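Local atomic coordinates of carbohydrate kinase, FGGY (Rhodospirillum rubrum, PDB entry 3IFR), a protein that probably phosphorylates D-xylulose, as a sugar kinase of the FGGY family. Residues Asn168-Trp181 and Val210-Thr224. Residues are numbered along the deposited sequence; the frame is centred on the assembly and turned at random.
Sequences NMLLTGERVVDRNW and VPPAHPTHRVLGAVT
P211 CG sits over the centre of the R175 guanidinium, whose NH2 bonds to T159 and S208; P215 CB lies nearer the rim of the R179 guanidinium, 3.5 Å from NE, with a water at its edge, in plane. P215 CD covers one face of the H214 ring, toward the rim, and R218 O meets its edge in plane, taking the NE2 bond. V210 CG1 comes up to the W181 ring edge. V176 and L220 meet tip to tip, a tight 3.3 Å from CG2 to CD1; L220 CD2 reaches N168 CB. Alongside, V177 and D178 pair in parallel with A213 and H214: V177 N donates to P212 O, H214 N to V177 O (2.7 Å) and R179 N to H214 O. At the helix end T172 OG1, between its backbone N and carbonyl carbon (chi1 61°), donates to N168 O and accepts from E174 N, an ST turn; a valine here would probably leave E174 N without that acceptor. T224 N bonds to L171 O. D178, bonded to Y164 and water-linked to T216, N-caps helix 179-185 through N180 N. Helix 163-172 thus meets edge strand 219-222, beside strand 238-244 in the N-terminal FGGY domain's sheet (actin-like ATPase clan).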
loop_
_atom_site.group_PDB
_atom_site.type_symbol
_atom_site.label_atom_id
_atom_site.label_comp_id
_atom_site.label_asym_id
_atom_site.label_seq_id
_atom_site.Cartn_x
_atom_site.Cartn_y
_atom_site.Cartn_z
ATOM N N ASN A 168 -4.167 -13.439 12.871
ATOM C CA ASN A 168 -3.805 -13.237 14.290
ATOM C C ASN A 168 -4.778 -13.871 15.331
ATOM O O ASN A 168 -4.353 -14.477 16.338
ATOM C CB ASN A 168 -3.653 -11.753 14.590
ATOM C CG ASN A 168 -2.341 -11.194 14.119
ATOM O OD1 ASN A 168 -1.303 -11.894 14.120
ATOM N ND2 ASN A 168 -2.353 -9.892 13.732
HETATM N N MSE A 169 -6.078 -13.722 15.107
HETATM C CA MSE A 169 -7.045 -14.399 15.990
HETATM C C MSE A 169 -6.800 -15.906 16.002
HETATM O O MSE A 169 -6.635 -16.478 17.057
HETATM C CB MSE A 169 -8.490 -14.109 15.594
HETATM C CG MSE A 169 -8.727 -12.648 15.459
HETATM SE SE MSE A 169 -10.590 -12.242 14.975
HETATM C CE MSE A 169 -10.568 -10.226 14.981
ATOM N N LEU A 170 -6.728 -16.529 14.826
ATOM C CA LEU A 170 -6.410 -17.938 14.735
ATOM C C LEU A 170 -5.098 -18.321 15.458
ATOM O O LEU A 170 -4.970 -19.456 15.909
ATOM C CB LEU A 170 -6.333 -18.349 13.259
ATOM C CG LEU A 170 -7.618 -18.947 12.677
ATOM C CD1 LEU A 170 -8.822 -18.323 13.306
ATOM C CD2 LEU A 170 -7.688 -18.828 11.142
ATOM N N LEU A 171 -4.118 -17.403 15.521
ATOM C CA LEU A 171 -2.801 -17.677 16.160
ATOM C C LEU A 171 -2.800 -17.599 17.692
ATOM O O LEU A 171 -2.147 -18.408 18.362
ATOM C CB LEU A 171 -1.696 -16.723 15.660
ATOM C CG LEU A 171 -1.325 -16.850 14.204
ATOM C CD1 LEU A 171 -0.442 -15.719 13.723
ATOM C CD2 LEU A 171 -0.663 -18.199 13.979
ATOM N N THR A 172 -3.538 -16.629 18.220
ATOM C CA THR A 172 -3.418 -16.213 19.621
ATOM C C THR A 172 -4.711 -16.402 20.417
ATOM O O THR A 172 -4.692 -16.401 21.631
ATOM C CB THR A 172 -3.061 -14.709 19.689
ATOM O OG1 THR A 172 -4.115 -13.947 19.079
ATOM C CG2 THR A 172 -1.781 -14.444 18.910
ATOM N N GLY A 173 -5.834 -16.535 19.728
ATOM C CA GLY A 173 -7.124 -16.506 20.374
ATOM C C GLY A 173 -7.498 -15.132 20.902
ATOM O O GLY A 173 -8.494 -14.966 21.591
ATOM N N GLU A 174 -6.704 -14.125 20.603
ATOM C CA GLU A 174 -7.104 -12.797 21.014
ATOM C C GLU A 174 -8.159 -12.244 20.037
ATOM O O GLU A 174 -8.304 -12.731 18.927
ATOM C CB GLU A 174 -5.871 -11.894 21.069
ATOM C CG GLU A 174 -4.821 -12.365 22.059
ATOM C CD GLU A 174 -5.407 -12.538 23.453
ATOM O OE1 GLU A 174 -6.535 -12.051 23.701
ATOM O OE2 GLU A 174 -4.750 -13.184 24.288
ATOM N N ARG A 175 -8.894 -11.224 20.429
ATOM C CA ARG A 175 -9.828 -10.623 19.500
ATOM C C ARG A 175 -9.558 -9.126 19.364
ATOM O O ARG A 175 -10.018 -8.355 20.179
ATOM C CB ARG A 175 -11.245 -10.868 19.982
ATOM C CG ARG A 175 -12.330 -10.731 18.927
ATOM C CD ARG A 175 -13.704 -10.677 19.622
ATOM N NE ARG A 175 -14.766 -10.245 18.733
ATOM C CZ ARG A 175 -15.383 -9.087 18.846
ATOM N NH1 ARG A 175 -15.033 -8.257 19.807
ATOM N NH2 ARG A 175 -16.345 -8.766 18.013
ATOM N N VAL A 176 -8.778 -8.717 18.359
ATOM C CA VAL A 176 -8.502 -7.299 18.140
ATOM C C VAL A 176 -8.403 -7.002 16.662
ATOM O O VAL A 176 -8.302 -7.914 15.857
ATOM C CB VAL A 176 -7.187 -6.821 18.827
ATOM C CG1 VAL A 176 -7.198 -7.128 20.349
ATOM C CG2 VAL A 176 -5.926 -7.363 18.096
ATOM N N VAL A 177 -8.427 -5.725 16.295
ATOM C CA VAL A 177 -7.977 -5.342 14.965
ATOM C C VAL A 177 -6.866 -4.281 15.011
ATOM O O VAL A 177 -6.789 -3.497 15.953
ATOM C CB VAL A 177 -9.143 -4.846 14.103
ATOM C CG1 VAL A 177 -10.054 -5.994 13.828
ATOM C CG2 VAL A 177 -9.873 -3.711 14.794
ATOM N N ASP A 178 -5.994 -4.284 14.002
ATOM C CA ASP A 178 -5.029 -3.217 13.778
ATOM C C ASP A 178 -5.778 -1.869 13.780
ATOM O O ASP A 178 -6.860 -1.737 13.135
ATOM C CB ASP A 178 -4.383 -3.454 12.411
ATOM C CG ASP A 178 -3.226 -2.527 12.103
ATOM O OD1 ASP A 178 -2.866 -1.661 12.925
ATOM O OD2 ASP A 178 -2.669 -2.681 10.987
ATOM N N ARG A 179 -5.232 -0.906 14.527
ATOM C CA ARG A 179 -5.615 0.496 14.407
ATOM C C ARG A 179 -5.786 0.863 12.934
ATOM O O ARG A 179 -6.682 1.595 12.560
ATOM C CB ARG A 179 -4.490 1.419 14.966
ATOM C CG ARG A 179 -4.326 1.495 16.508
ATOM C CD ARG A 179 -3.340 2.650 16.953
ATOM N NE ARG A 179 -2.005 2.535 16.317
ATOM C CZ ARG A 179 -0.958 3.341 16.544
ATOM N NH1 ARG A 179 0.185 3.127 15.917
ATOM N NH2 ARG A 179 -1.033 4.338 17.410
ATOM N N ASN A 180 -4.865 0.409 12.095
ATOM C CA ASN A 180 -4.865 0.896 10.730
ATOM C C ASN A 180 -6.013 0.293 9.897
ATOM O O ASN A 180 -6.562 0.945 9.011
ATOM C CB ASN A 180 -3.503 0.628 10.090
ATOM C CG ASN A 180 -2.521 1.802 10.256
ATOM O OD1 ASN A 180 -2.901 2.985 10.154
ATOM N ND2 ASN A 180 -1.249 1.470 10.477
ATOM N N TRP A 181 -6.351 -0.964 10.174
ATOM C CA TRP A 181 -7.535 -1.540 9.573
ATOM C C TRP A 181 -8.765 -0.671 9.959
ATOM O O TRP A 181 -9.569 -0.273 9.089
ATOM C CB TRP A 181 -7.701 -3.012 9.984
ATOM C CG TRP A 181 -8.883 -3.630 9.373
ATOM C CD1 TRP A 181 -8.947 -4.248 8.151
ATOM C CD2 TRP A 181 -10.204 -3.684 9.920
ATOM N NE1 TRP A 181 -10.231 -4.671 7.912
ATOM C CE2 TRP A 181 -11.021 -4.341 8.983
ATOM C CE3 TRP A 181 -10.783 -3.237 11.123
ATOM C CZ2 TRP A 181 -12.391 -4.553 9.201
ATOM C CZ3 TRP A 181 -12.121 -3.456 11.343
ATOM C CH2 TRP A 181 -12.919 -4.095 10.387
ATOM N N VAL A 210 -17.145 -4.645 16.295
ATOM C CA VAL A 210 -15.780 -4.236 15.967
ATOM C C VAL A 210 -14.864 -4.350 17.174
ATOM O O VAL A 210 -15.117 -3.742 18.203
ATOM C CB VAL A 210 -15.671 -2.783 15.463
ATOM C CG1 VAL A 210 -14.237 -2.512 15.010
ATOM C CG2 VAL A 210 -16.666 -2.528 14.335
ATOM N N PRO A 211 -13.799 -5.140 17.031
ATOM C CA PRO A 211 -12.943 -5.496 18.166
ATOM C C PRO A 211 -12.129 -4.277 18.538
ATOM O O PRO A 211 -12.021 -3.367 17.715
ATOM C CB PRO A 211 -12.041 -6.627 17.603
ATOM C CG PRO A 211 -12.782 -7.175 16.388
ATOM C CD PRO A 211 -13.532 -5.957 15.825
ATOM N N PRO A 212 -11.576 -4.235 19.761
ATOM C CA PRO A 212 -10.803 -3.031 20.074
ATOM C C PRO A 212 -9.600 -2.941 19.143
ATOM O O PRO A 212 -9.026 -3.986 18.763
ATOM C CB PRO A 212 -10.308 -3.277 21.513
ATOM C CG PRO A 212 -11.037 -4.445 22.035
ATOM C CD PRO A 212 -11.569 -5.230 20.852
ATOM N N ALA A 213 -9.210 -1.712 18.797
ATOM C CA ALA A 213 -8.014 -1.489 17.985
ATOM C C ALA A 213 -6.727 -1.755 18.778
ATOM O O ALA A 213 -6.678 -1.592 20.010
ATOM C CB ALA A 213 -8.000 -0.084 17.405
ATOM N N HIS A 214 -5.688 -2.167 18.069
ATOM C CA HIS A 214 -4.422 -2.505 18.717
ATOM C C HIS A 214 -3.286 -1.972 17.857
ATOM O O HIS A 214 -3.320 -2.132 16.625
ATOM C CB HIS A 214 -4.300 -4.025 18.853
ATOM C CG HIS A 214 -2.950 -4.500 19.304
ATOM N ND1 HIS A 214 -2.654 -4.757 20.622
ATOM C CD2 HIS A 214 -1.832 -4.809 18.600
ATOM C CE1 HIS A 214 -1.404 -5.182 20.720
ATOM N NE2 HIS A 214 -0.898 -5.246 19.501
ATOM N N PRO A 215 -2.273 -1.340 18.491
ATOM C CA PRO A 215 -1.210 -0.747 17.668
ATOM C C PRO A 215 -0.178 -1.791 17.306
ATOM O O PRO A 215 0.253 -2.569 18.155
ATOM C CB PRO A 215 -0.596 0.306 18.591
ATOM C CG PRO A 215 -0.973 -0.145 20.009
ATOM C CD PRO A 215 -1.933 -1.307 19.921
ATOM N N THR A 216 0.247 -1.781 16.058
ATOM C CA THR A 216 1.167 -2.779 15.544
ATOM C C THR A 216 2.360 -3.129 16.438
ATOM O O THR A 216 2.659 -4.310 16.653
ATOM C CB THR A 216 1.701 -2.325 14.191
ATOM O OG1 THR A 216 0.606 -2.121 13.296
ATOM C CG2 THR A 216 2.638 -3.359 13.614
ATOM N N HIS A 217 3.061 -2.118 16.945
ATOM C CA HIS A 217 4.330 -2.359 17.644
ATOM C C HIS A 217 4.209 -3.096 18.995
ATOM O O HIS A 217 5.192 -3.688 19.470
ATOM C CB HIS A 217 5.076 -1.046 17.845
ATOM C CG HIS A 217 4.412 -0.124 18.813
ATOM N ND1 HIS A 217 3.345 0.684 18.464
ATOM C CD2 HIS A 217 4.642 0.107 20.129
ATOM C CE1 HIS A 217 2.960 1.386 19.522
ATOM N NE2 HIS A 217 3.724 1.038 20.548
ATOM N N ARG A 218 3.024 -3.060 19.611
ATOM C CA ARG A 218 2.836 -3.723 20.893
ATOM C C ARG A 218 2.544 -5.206 20.705
ATOM O O ARG A 218 1.921 -5.590 19.711
ATOM C CB ARG A 218 1.659 -3.121 21.643
ATOM C CG ARG A 218 1.889 -1.788 22.283
ATOM C CD ARG A 218 0.709 -1.498 23.201
ATOM N NE ARG A 218 0.506 -0.068 23.366
ATOM C CZ ARG A 218 -0.667 0.496 23.641
ATOM N NH1 ARG A 218 -1.769 -0.258 23.793
ATOM N NH2 ARG A 218 -0.725 1.822 23.762
ATOM N N VAL A 219 2.954 -6.030 21.667
ATOM C CA VAL A 219 2.673 -7.455 21.642
ATOM C C VAL A 219 1.172 -7.643 21.719
ATOM O O VAL A 219 0.517 -7.037 22.565
ATOM C CB VAL A 219 3.332 -8.213 22.845
ATOM C CG1 VAL A 219 3.466 -9.677 22.541
ATOM C CG2 VAL A 219 4.681 -7.670 23.146
ATOM N N LEU A 220 0.637 -8.492 20.842
ATOM C CA LEU A 220 -0.793 -8.762 20.760
ATOM C C LEU A 220 -1.213 -9.991 21.597
ATOM O O LEU A 220 -2.270 -9.995 22.247
ATOM C CB LEU A 220 -1.214 -8.903 19.280
ATOM C CG LEU A 220 -2.452 -9.744 18.934
ATOM C CD1 LEU A 220 -3.647 -9.204 19.697
ATOM C CD2 LEU A 220 -2.772 -9.758 17.448
ATOM N N GLY A 221 -0.385 -11.031 21.578
ATOM C CA GLY A 221 -0.636 -12.220 22.371
ATOM C C GLY A 221 0.430 -13.250 22.094
ATOM O O GLY A 221 1.534 -12.922 21.690
ATOM N N ALA A 222 0.114 -14.511 22.315
ATOM C CA ALA A 222 1.083 -15.567 22.097
ATOM C C ALA A 222 0.434 -16.687 21.268
ATOM O O ALA A 222 -0.766 -16.871 21.328
ATOM C CB ALA A 222 1.539 -16.105 23.422
ATOM N N VAL A 223 1.247 -17.419 20.503
ATOM C CA VAL A 223 0.793 -18.578 19.739
ATOM C C VAL A 223 0.280 -19.639 20.696
ATOM O O VAL A 223 0.975 -20.059 21.615
ATOM C CB VAL A 223 1.926 -19.199 18.884
ATOM C CG1 VAL A 223 1.536 -20.561 18.322
ATOM C CG2 VAL A 223 2.331 -18.271 17.751
ATOM N N THR A 224 -0.945 -20.088 20.452
ATOM C CA THR A 224 -1.590 -21.054 21.310
ATOM C C THR A 224 -1.148 -22.473 20.987
ATOM O O THR A 224 -0.393 -22.728 20.043
ATOM C CB THR A 224 -3.085 -21.014 21.099
ATOM O OG1 THR A 224 -3.346 -21.301 19.717
ATOM C CG2 THR A 224 -3.621 -19.645 21.439
HETATM O O HOH W 1 -6.043 -20.640 18.487
HETATM O O HOH W 2 -2.726 -15.095 23.225
HETATM O O HOH W 3 -0.583 -1.082 10.789
HETATM O O HOH W 4 -1.516 0.146 14.368
#